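Long-range contacts in type III secretion system effector protein ExoU (Pseudomonas fluorescens, PDB 4QMK), which probably acts as a patatin-like phospholipase delivered by type III secretion and carries a domain that binds phosphatidylinositol 4,5-bisphosphate for plasma membrane localization: residues P65-V70 / G96-S101; R254-V259 / I581-Y586; S325-D330 / M446-Q451. All blocks are in the same frame, centred on the assembly; numbering follows the deposited sequence.

Contact 1 (P65-V70 / G96-S101); sequences PPAHLV and GVKVVS
Two backbone N-H groups grip Ala67 O. Lys98 N comes in at 2.7 Å, tilted 28° from the carbonyl plane, while Val99 N, at 3.2 Å, lies almost straight ahead of the C=O bond. This doubly used acceptor marks where the segments fall into parallel register, His68 beside Val99, Leu69 beside Val100 and Val70 beside Ser101. From there Leu69 bonds with both groups, its N giving a hydrogen to Val99 O (3.0 Å) and its O receiving Ser101 N (2.8 Å).

A side-chain bond runs beside this backbone pairing. His68 NE2 and Ser101 OG are 2.6 Å apart, with the hydroxyl at the edge of the imidazole and near its plane, where a ring nitrogen can donate or accept a hydrogen bond; this bond holds the ring's orientation. With CG anti to the backbone N (chi1 -174°), the histidine leans forward along its strand, which lets the ring span two residues of the neighbouring strand. Val70 CG2 lies over one ring face, 3.6 Å above the plane and offset toward the rim.

On the reverse of the sheet Leu69 CB meets Val97 CG1 at 4.1 Å, and helix 81-90 covers this side through Met84 and Leu88. Branched and aliphatic residues suit such an interior strand pair, since strand 332-337 flanks 68-70 and strand 242-251 flanks 99-101. Strand 68-72, helix 81-90 and strand 99-103 form a beta-alpha-beta crossover, and Ser101 directly precedes a Gly102-x-Ser104-x-Gly106 sequence consistent with the nucleophile elbow of patatin-like phospholipases.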
loop_
_atom_site.group_PDB
_atom_site.type_symbol
_atom_site.label_atom_id
_atom_site.label_comp_id
_atom_site.label_asym_id
_atom_site.label_seq_id
_atom_site.Cartn_x
_atom_site.Cartn_y
_atom_site.Cartn_z
ATOM N N PRO A 65 -4.089 -1.735 -36.060
ATOM C CA PRO A 65 -5.257 -1.044 -35.562
ATOM C C PRO A 65 -4.948 -0.510 -34.133
ATOM O O PRO A 65 -3.989 -0.970 -33.514
ATOM C CB PRO A 65 -6.326 -2.135 -35.565
ATOM C CG PRO A 65 -5.557 -3.352 -35.229
ATOM C CD PRO A 65 -4.204 -3.190 -35.880
ATOM N N PRO A 66 -5.749 0.456 -33.624
ATOM C CA PRO A 66 -5.458 1.091 -32.337
ATOM C C PRO A 66 -5.450 0.191 -31.117
ATOM O O PRO A 66 -6.384 -0.547 -30.902
ATOM C CB PRO A 66 -6.556 2.125 -32.191
ATOM C CG PRO A 66 -6.942 2.439 -33.573
ATOM C CD PRO A 66 -6.817 1.151 -34.339
ATOM N N ALA A 67 -4.347 0.259 -30.364
ATOM C CA ALA A 67 -4.182 -0.445 -29.098
ATOM C C ALA A 67 -4.328 0.512 -27.890
ATOM O O ALA A 67 -4.642 0.089 -26.782
ATOM C CB ALA A 67 -2.828 -1.108 -29.055
ATOM N N HIS A 68 -4.120 1.794 -28.107
ATOM C CA HIS A 68 -4.254 2.754 -27.044
ATOM C C HIS A 68 -5.232 3.881 -27.477
ATOM O O HIS A 68 -5.079 4.482 -28.514
ATOM C CB HIS A 68 -2.843 3.262 -26.732
ATOM C CG HIS A 68 -2.752 4.166 -25.556
ATOM N ND1 HIS A 68 -1.575 4.767 -25.178
ATOM C CD2 HIS A 68 -3.679 4.582 -24.669
ATOM C CE1 HIS A 68 -1.780 5.505 -24.099
ATOM N NE2 HIS A 68 -3.056 5.431 -23.783
ATOM N N LEU A 69 -6.256 4.122 -26.703
ATOM C CA LEU A 69 -7.220 5.200 -26.986
ATOM C C LEU A 69 -6.909 6.296 -25.987
ATOM O O LEU A 69 -6.887 6.048 -24.772
ATOM C CB LEU A 69 -8.635 4.693 -26.806
ATOM C CG LEU A 69 -9.786 5.662 -26.956
ATOM C CD1 LEU A 69 -9.803 6.377 -28.306
ATOM C CD2 LEU A 69 -11.083 4.874 -26.801
ATOM N N VAL A 70 -6.601 7.487 -26.472
ATOM C CA VAL A 70 -6.265 8.573 -25.565
ATOM C C VAL A 70 -7.320 9.640 -25.674
ATOM O O VAL A 70 -7.508 10.189 -26.751
ATOM C CB VAL A 70 -4.885 9.222 -25.936
ATOM C CG1 VAL A 70 -4.533 10.322 -24.970
ATOM C CG2 VAL A 70 -3.770 8.170 -25.938
ATOM N N GLY A 96 -9.796 -4.615 -29.870
ATOM C CA GLY A 96 -8.365 -4.634 -29.783
ATOM C C GLY A 96 -7.721 -3.455 -29.085
ATOM O O GLY A 96 -6.485 -3.373 -29.044
ATOM N N VAL A 97 -8.528 -2.505 -28.596
ATOM C CA VAL A 97 -8.004 -1.455 -27.782
ATOM C C VAL A 97 -7.586 -2.137 -26.485
ATOM O O VAL A 97 -8.299 -2.924 -25.969
ATOM C CB VAL A 97 -9.058 -0.351 -27.495
ATOM C CG1 VAL A 97 -8.527 0.599 -26.456
ATOM C CG2 VAL A 97 -9.406 0.423 -28.759
ATOM N N LYS A 98 -6.418 -1.819 -25.963
ATOM C CA LYS A 98 -5.916 -2.448 -24.733
ATOM C C LYS A 98 -5.878 -1.526 -23.519
ATOM O O LYS A 98 -5.947 -1.972 -22.400
ATOM C CB LYS A 98 -4.483 -2.897 -24.951
ATOM C CG LYS A 98 -4.275 -3.850 -26.082
ATOM C CD LYS A 98 -5.036 -5.148 -25.850
ATOM C CE LYS A 98 -4.638 -6.170 -26.902
ATOM N NZ LYS A 98 -5.385 -7.419 -26.707
ATOM N N VAL A 99 -5.666 -0.250 -23.754
ATOM C CA VAL A 99 -5.473 0.676 -22.691
ATOM C C VAL A 99 -6.227 1.924 -23.062
ATOM O O VAL A 99 -6.175 2.390 -24.219
ATOM C CB VAL A 99 -4.001 1.072 -22.604
ATOM C CG1 VAL A 99 -3.724 1.837 -21.333
ATOM C CG2 VAL A 99 -3.119 -0.144 -22.671
ATOM N N VAL A 100 -6.931 2.481 -22.107
ATOM C CA VAL A 100 -7.620 3.710 -22.365
ATOM C C VAL A 100 -7.059 4.782 -21.446
ATOM O O VAL A 100 -6.993 4.579 -20.240
ATOM C CB VAL A 100 -9.118 3.553 -22.122
ATOM C CG1 VAL A 100 -9.832 4.862 -22.457
ATOM C CG2 VAL A 100 -9.629 2.416 -22.964
ATOM N N SER A 101 -6.671 5.915 -22.012
ATOM C CA SER A 101 -6.198 7.011 -21.173
ATOM C C SER A 101 -7.129 8.172 -21.247
ATOM O O SER A 101 -7.657 8.512 -22.318
ATOM C CB SER A 101 -4.826 7.460 -21.617
ATOM O OG SER A 101 -3.926 6.388 -21.474
#

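Contact 2 (R254-V259 / I581-Y586)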
loop_
_atom_site.group_PDB
_atom_site.type_symbol
_atom_site.label_atom_id
_atom_site.label_comp_id
_atom_site.label_asym_id
_atom_site.label_seq_id
_atom_site.Cartn_x
_atom_site.Cartn_y
_atom_site.Cartn_z
ATOM N N ARG A 254 3.994 25.977 -9.997
ATOM C CA ARG A 254 4.550 25.077 -11.011
ATOM C C ARG A 254 3.501 24.014 -11.409
ATOM O O ARG A 254 2.859 23.441 -10.555
ATOM C CB ARG A 254 5.800 24.393 -10.449
ATOM C CG ARG A 254 6.893 25.370 -10.121
ATOM C CD ARG A 254 7.810 24.967 -8.963
ATOM N NE ARG A 254 8.863 24.018 -9.326
ATOM C CZ ARG A 254 10.108 24.360 -9.654
ATOM N NH1 ARG A 254 10.490 25.641 -9.680
ATOM N NH2 ARG A 254 10.980 23.410 -9.955
ATOM N N PRO A 255 3.376 23.726 -12.701
ATOM C CA PRO A 255 2.548 22.625 -13.109
ATOM C C PRO A 255 3.147 21.276 -12.756
ATOM O O PRO A 255 4.384 21.103 -12.838
ATOM C CB PRO A 255 2.490 22.769 -14.637
ATOM C CG PRO A 255 3.765 23.454 -14.989
ATOM C CD PRO A 255 4.057 24.370 -13.836
ATOM N N GLN A 256 2.264 20.341 -12.382
ATOM C CA GLN A 256 2.624 18.939 -12.095
ATOM C C GLN A 256 1.730 17.991 -12.833
ATOM O O GLN A 256 0.546 18.141 -12.781
ATOM C CB GLN A 256 2.468 18.581 -10.615
ATOM C CG GLN A 256 3.440 19.255 -9.701
ATOM C CD GLN A 256 4.763 18.529 -9.495
ATOM O OE1 GLN A 256 5.455 18.858 -8.573
ATOM N NE2 GLN A 256 5.076 17.515 -10.300
ATOM N N LEU A 257 2.320 17.017 -13.504
ATOM C CA LEU A 257 1.567 15.954 -14.101
ATOM C C LEU A 257 1.152 14.996 -13.007
ATOM O O LEU A 257 1.997 14.442 -12.297
ATOM C CB LEU A 257 2.371 15.090 -15.042
ATOM C CG LEU A 257 2.539 15.242 -16.537
ATOM C CD1 LEU A 257 1.225 15.716 -17.129
ATOM C CD2 LEU A 257 3.682 16.119 -16.960
ATOM N N VAL A 258 -0.141 14.785 -12.881
ATOM C CA VAL A 258 -0.652 13.814 -11.953
ATOM C C VAL A 258 -0.998 12.570 -12.772
ATOM O O VAL A 258 -1.555 12.686 -13.858
ATOM C CB VAL A 258 -1.877 14.363 -11.269
ATOM C CG1 VAL A 258 -2.447 13.382 -10.283
ATOM C CG2 VAL A 258 -1.525 15.652 -10.591
ATOM N N VAL A 259 -0.647 11.389 -12.290
ATOM C CA VAL A 259 -0.911 10.139 -13.052
ATOM C C VAL A 259 -1.377 8.988 -12.162
ATOM O O VAL A 259 -0.688 8.582 -11.221
ATOM C CB VAL A 259 0.373 9.683 -13.793
ATOM C CG1 VAL A 259 0.142 8.390 -14.565
ATOM C CG2 VAL A 259 0.883 10.795 -14.699
ATOM N N ILE A 581 11.995 17.910 -14.418
ATOM C CA ILE A 581 12.132 18.880 -15.470
ATOM C C ILE A 581 10.843 19.570 -15.848
ATOM O O ILE A 581 10.792 20.818 -15.874
ATOM C CB ILE A 581 12.774 18.276 -16.670
ATOM C CG1 ILE A 581 14.231 17.940 -16.322
ATOM C CG2 ILE A 581 12.766 19.281 -17.786
ATOM C CD1 ILE A 581 14.945 17.169 -17.408
ATOM N N TYR A 582 9.801 18.775 -16.103
ATOM C CA TYR A 582 8.521 19.282 -16.521
ATOM C C TYR A 582 8.051 20.525 -15.701
ATOM O O TYR A 582 7.850 21.562 -16.257
ATOM C CB TYR A 582 7.488 18.177 -16.509
ATOM C CG TYR A 582 6.095 18.675 -16.864
ATOM C CD1 TYR A 582 5.753 18.974 -18.187
ATOM C CD2 TYR A 582 5.157 18.940 -15.882
ATOM C CE1 TYR A 582 4.493 19.491 -18.514
ATOM C CE2 TYR A 582 3.901 19.460 -16.205
ATOM C CZ TYR A 582 3.577 19.713 -17.525
ATOM O OH TYR A 582 2.348 20.187 -17.865
ATOM N N PRO A 583 7.945 20.418 -14.391
ATOM C CA PRO A 583 7.555 21.560 -13.585
ATOM C C PRO A 583 8.427 22.792 -13.679
ATOM O O PRO A 583 7.856 23.888 -13.581
ATOM C CB PRO A 583 7.605 21.049 -12.173
ATOM C CG PRO A 583 7.417 19.615 -12.315
ATOM C CD PRO A 583 8.067 19.218 -13.583
ATOM N N SER A 584 9.758 22.643 -13.826
ATOM C CA SER A 584 10.646 23.809 -13.938
ATOM C C SER A 584 10.504 24.423 -15.306
ATOM O O SER A 584 10.442 25.637 -15.466
ATOM C CB SER A 584 12.118 23.417 -13.862
ATOM O OG SER A 584 12.700 23.535 -12.578
ATOM N N LEU A 585 10.490 23.555 -16.307
ATOM C CA LEU A 585 10.496 23.990 -17.691
ATOM C C LEU A 585 9.266 24.765 -18.018
ATOM O O LEU A 585 9.357 25.765 -18.679
ATOM C CB LEU A 585 10.655 22.762 -18.592
ATOM C CG LEU A 585 10.759 22.948 -20.109
ATOM C CD1 LEU A 585 11.849 23.909 -20.473
ATOM C CD2 LEU A 585 11.018 21.602 -20.785
ATOM N N TYR A 586 8.113 24.330 -17.510
ATOM C CA TYR A 586 6.856 25.026 -17.768
ATOM C C TYR A 586 6.438 25.975 -16.665
ATOM O O TYR A 586 5.311 26.372 -16.587
ATOM C CB TYR A 586 5.763 24.008 -18.036
ATOM C CG TYR A 586 6.068 23.317 -19.315
ATOM C CD1 TYR A 586 5.855 23.929 -20.534
ATOM C CD2 TYR A 586 6.659 22.099 -19.310
ATOM C CE1 TYR A 586 6.181 23.295 -21.721
ATOM C CE2 TYR A 586 6.984 21.453 -20.486
ATOM C CZ TYR A 586 6.727 22.060 -21.684
ATOM O OH TYR A 586 7.070 21.395 -22.836
#
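Tyr582 receives Leu257 CD2 over the middle of its ring, the methyl standing 3.3 Å from the centroid and almost straight above it, a close CH-pi contact. With CG anti to the backbone N (chi1 177°), the ring is carried off the helix to meet Leu257, and the two side chains cross at about a right angle. Pro255 CB adds an apolar touch to the same ring, 3.9 Å from Tyr582 CE2.

Pro583 lacks an N-H, and the helix kinks where that nitrogen makes no bond to the preceding turn; Leu585 N and Tyr586 N still reach back to Ile581 O and Tyr582 O. Here the backbones come near: Pro583 CA makes a CA-H...O contact of 3.3 Å with Pro255 O, and the ring atoms CB and CG of the proline lie against the same oxygen. Pro583 CG is also 3.7 Å from Gln256 NE2. The amide's other end, Gln256 OE1, bonds to Arg157.

Strand 254-260 is an edge strand, within this chain, of the mixed sheet in the patatin-like phospholipase fold. Helix 555-585, whose end belongs to the ExoU C-terminal family region, comes down on it, the local axes at 152° and therefore roughly antiparallel.

Ser584, small and polar, admits the poorly ordered guanidinium of Arg254. The bond from Arg254 NH2 to Ser584 OG is weak (3.1 Å, 121° at the hydrogen); Thr640 is the stronger partner of both side chains, and Tyr625 also bonds to the serine hydroxyl. Pro583 O lies over one face of the guanidinium.

Tyr586, where the chain leaves helical geometry, sets its CB 3.7 Å from Pro255 CG, and its carbonyl oxygen sits 3.6 Å from Pro255 CD.

Contact 3 (S325-D330 / M446-Q451)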
loop_
_atom_site.group_PDB
_atom_site.type_symbol
_atom_site.label_atom_id
_atom_site.label_comp_id
_atom_site.label_asym_id
_atom_site.label_seq_id
_atom_site.Cartn_x
_atom_site.Cartn_y
_atom_site.Cartn_z
ATOM N N SER A 325 12.701 -3.272 -32.541
ATOM C CA SER A 325 12.374 -3.381 -33.941
ATOM C C SER A 325 11.556 -2.236 -34.505
ATOM O O SER A 325 10.624 -1.772 -33.874
ATOM C CB SER A 325 11.580 -4.644 -34.195
ATOM O OG SER A 325 11.181 -4.653 -35.549
ATOM N N PRO A 326 11.828 -1.877 -35.758
ATOM C CA PRO A 326 11.003 -0.883 -36.360
ATOM C C PRO A 326 9.625 -1.418 -36.820
ATOM O O PRO A 326 8.754 -0.630 -37.169
ATOM C CB PRO A 326 11.854 -0.403 -37.544
ATOM C CG PRO A 326 12.758 -1.538 -37.883
ATOM C CD PRO A 326 12.885 -2.377 -36.670
ATOM N N LEU A 327 9.446 -2.737 -36.870
ATOM C CA LEU A 327 8.160 -3.342 -37.290
ATOM C C LEU A 327 7.266 -3.584 -36.107
ATOM O O LEU A 327 6.109 -3.934 -36.273
ATOM C CB LEU A 327 8.373 -4.663 -38.003
ATOM C CG LEU A 327 9.407 -4.671 -39.114
ATOM C CD1 LEU A 327 9.627 -6.088 -39.592
ATOM C CD2 LEU A 327 8.938 -3.813 -40.246
ATOM N N GLY A 328 7.811 -3.454 -34.913
ATOM C CA GLY A 328 7.016 -3.556 -33.689
ATOM C C GLY A 328 6.609 -2.149 -33.239
ATOM O O GLY A 328 7.318 -1.510 -32.453
ATOM N N LYS A 329 5.497 -1.641 -33.759
ATOM C CA LYS A 329 5.065 -0.285 -33.443
ATOM C C LYS A 329 3.628 -0.259 -33.034
ATOM O O LYS A 329 2.786 -0.796 -33.722
ATOM C CB LYS A 329 5.256 0.630 -34.646
ATOM C CG LYS A 329 6.681 1.133 -34.819
ATOM C CD LYS A 329 6.818 2.053 -36.033
ATOM C CE LYS A 329 8.274 2.465 -36.265
ATOM N NZ LYS A 329 8.503 3.117 -37.593
ATOM N N ASP A 330 3.345 0.390 -31.915
ATOM C CA ASP A 330 1.985 0.504 -31.439
ATOM C C ASP A 330 1.251 1.643 -32.118
ATOM O O ASP A 330 1.832 2.631 -32.509
ATOM C CB ASP A 330 1.966 0.721 -29.933
ATOM C CG ASP A 330 2.304 -0.533 -29.168
ATOM O OD1 ASP A 330 1.462 -1.483 -29.187
ATOM O OD2 ASP A 330 3.398 -0.549 -28.537
ATOM N N MET A 446 14.452 -11.259 -38.018
ATOM C CA MET A 446 14.812 -10.938 -36.618
ATOM C C MET A 446 14.023 -9.736 -36.092
ATOM O O MET A 446 13.875 -9.571 -34.860
ATOM C CB MET A 446 16.318 -10.650 -36.460
ATOM C CG MET A 446 17.267 -11.776 -36.821
ATOM S SD MET A 446 17.504 -13.047 -35.546
ATOM C CE MET A 446 15.950 -13.938 -35.744
ATOM N N ALA A 447 13.542 -8.884 -36.996
ATOM C CA ALA A 447 12.729 -7.746 -36.573
ATOM C C ALA A 447 11.238 -8.057 -36.365
ATOM O O ALA A 447 10.516 -7.222 -35.919
ATOM C CB ALA A 447 12.872 -6.641 -37.594
ATOM N N MET A 448 10.780 -9.249 -36.711
ATOM C CA MET A 448 9.357 -9.603 -36.614
ATOM C C MET A 448 9.068 -10.367 -35.353
ATOM O O MET A 448 9.822 -11.263 -34.980
ATOM C CB MET A 448 8.938 -10.475 -37.783
ATOM C CG MET A 448 9.363 -9.897 -39.108
ATOM S SD MET A 448 8.745 -10.748 -40.578
ATOM C CE MET A 448 9.019 -12.381 -40.044
ATOM N N ASP A 449 8.026 -9.955 -34.643
ATOM C CA ASP A 449 7.567 -10.669 -33.427
ATOM C C ASP A 449 6.936 -11.981 -33.830
ATOM O O ASP A 449 6.772 -12.248 -35.018
ATOM C CB ASP A 449 6.584 -9.786 -32.605
ATOM C CG ASP A 449 5.342 -9.377 -33.377
ATOM O OD1 ASP A 449 4.531 -10.238 -33.738
ATOM O OD2 ASP A 449 5.153 -8.172 -33.593
ATOM N N ASP A 450 6.626 -12.827 -32.873
ATOM C CA ASP A 450 6.148 -14.189 -33.211
ATOM C C ASP A 450 4.892 -14.181 -34.040
ATOM O O ASP A 450 4.795 -14.901 -35.019
ATOM C CB ASP A 450 5.955 -15.025 -31.967
ATOM C CG ASP A 450 7.276 -15.371 -31.270
ATOM O OD1 ASP A 450 8.374 -15.072 -31.815
ATOM O OD2 ASP A 450 7.226 -15.949 -30.157
ATOM N N GLN A 451 3.951 -13.324 -33.692
ATOM C CA GLN A 451 2.708 -13.260 -34.433
ATOM C C GLN A 451 2.940 -12.917 -35.903
ATOM O O GLN A 451 2.433 -13.598 -36.809
ATOM C CB GLN A 451 1.766 -12.238 -33.813
ATOM C CG GLN A 451 0.378 -12.259 -34.430
ATOM C CD GLN A 451 -0.624 -11.397 -33.666
ATOM O OE1 GLN A 451 -0.511 -10.158 -33.628
ATOM N NE2 GLN A 451 -1.634 -12.046 -33.073
HETATM O O HOH W 1 6.673 -7.171 -35.696
#
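Ser325 opens an ST turn and at the same time holds Ala447 across the contact. Its OG donates to Ala447 O at 2.7 Å, arriving in the carbonyl plane on a lone pair, and accepts from Leu327 N at 2.9 Å with an angle of 157° at the hydrogen. Because the hydroxyl gives to one backbone group and takes from another, its rotation is fixed. The torsion that allows this keeps OG anti to Ser325's own nitrogen (chi1 175°). Serine suits the place, having a short arm able to do both jobs at once.

Pro326 follows within the turn, its ring making a loose apolar contact with the methyl of Ala447 and touching His436 of strand 434-438.

Leu327 supplies the apolar part of the contact. One branch, CD1, lies 3.9 Å from Ala447 CB and 3.8 Å from Met448 CG, and the leucine and methionine run side by side, pointing the same way. Alanine's single methyl leaves room for the turn to come close, while the unbranched methionine continues toward Leu453 and Val456 of helix 450-461. The contact thereby joins the loop that leads into strand 332-337 of the mixed sheet to the lead-in of that helix.

At the backbone of Leu327 a water molecule bridges the segments. It donates weakly to Leu327 O at 3.3 Å, accepts from Asp449 N, and donates to Asp449 OD2 at 2.8 Å. Asp449 is the N-cap of helix 450-461: while OD2 takes the water, OD1 receives the backbone N-H of Met452.

Contact 1 closes first along the chain, a short loop of 25 residues containing helix 81-90, between two interior strands of the mixed sheet. Contact 2 then opens at an edge strand, 254-260, of the same sheet and closes 321 residues later at the end of helix 555-585. Contact 3 is nested wholly inside that long loop, spanning 115 residues; none of the loops cross. Contacts 2 and 3 lie on opposite sides of the chain's centre, their centres about 34 Å apart: contact 2 ties the sheet's edge strand to the C-terminal helices, and contact 3 ties the loop before strand 332-337 to the entry of helix 450-461.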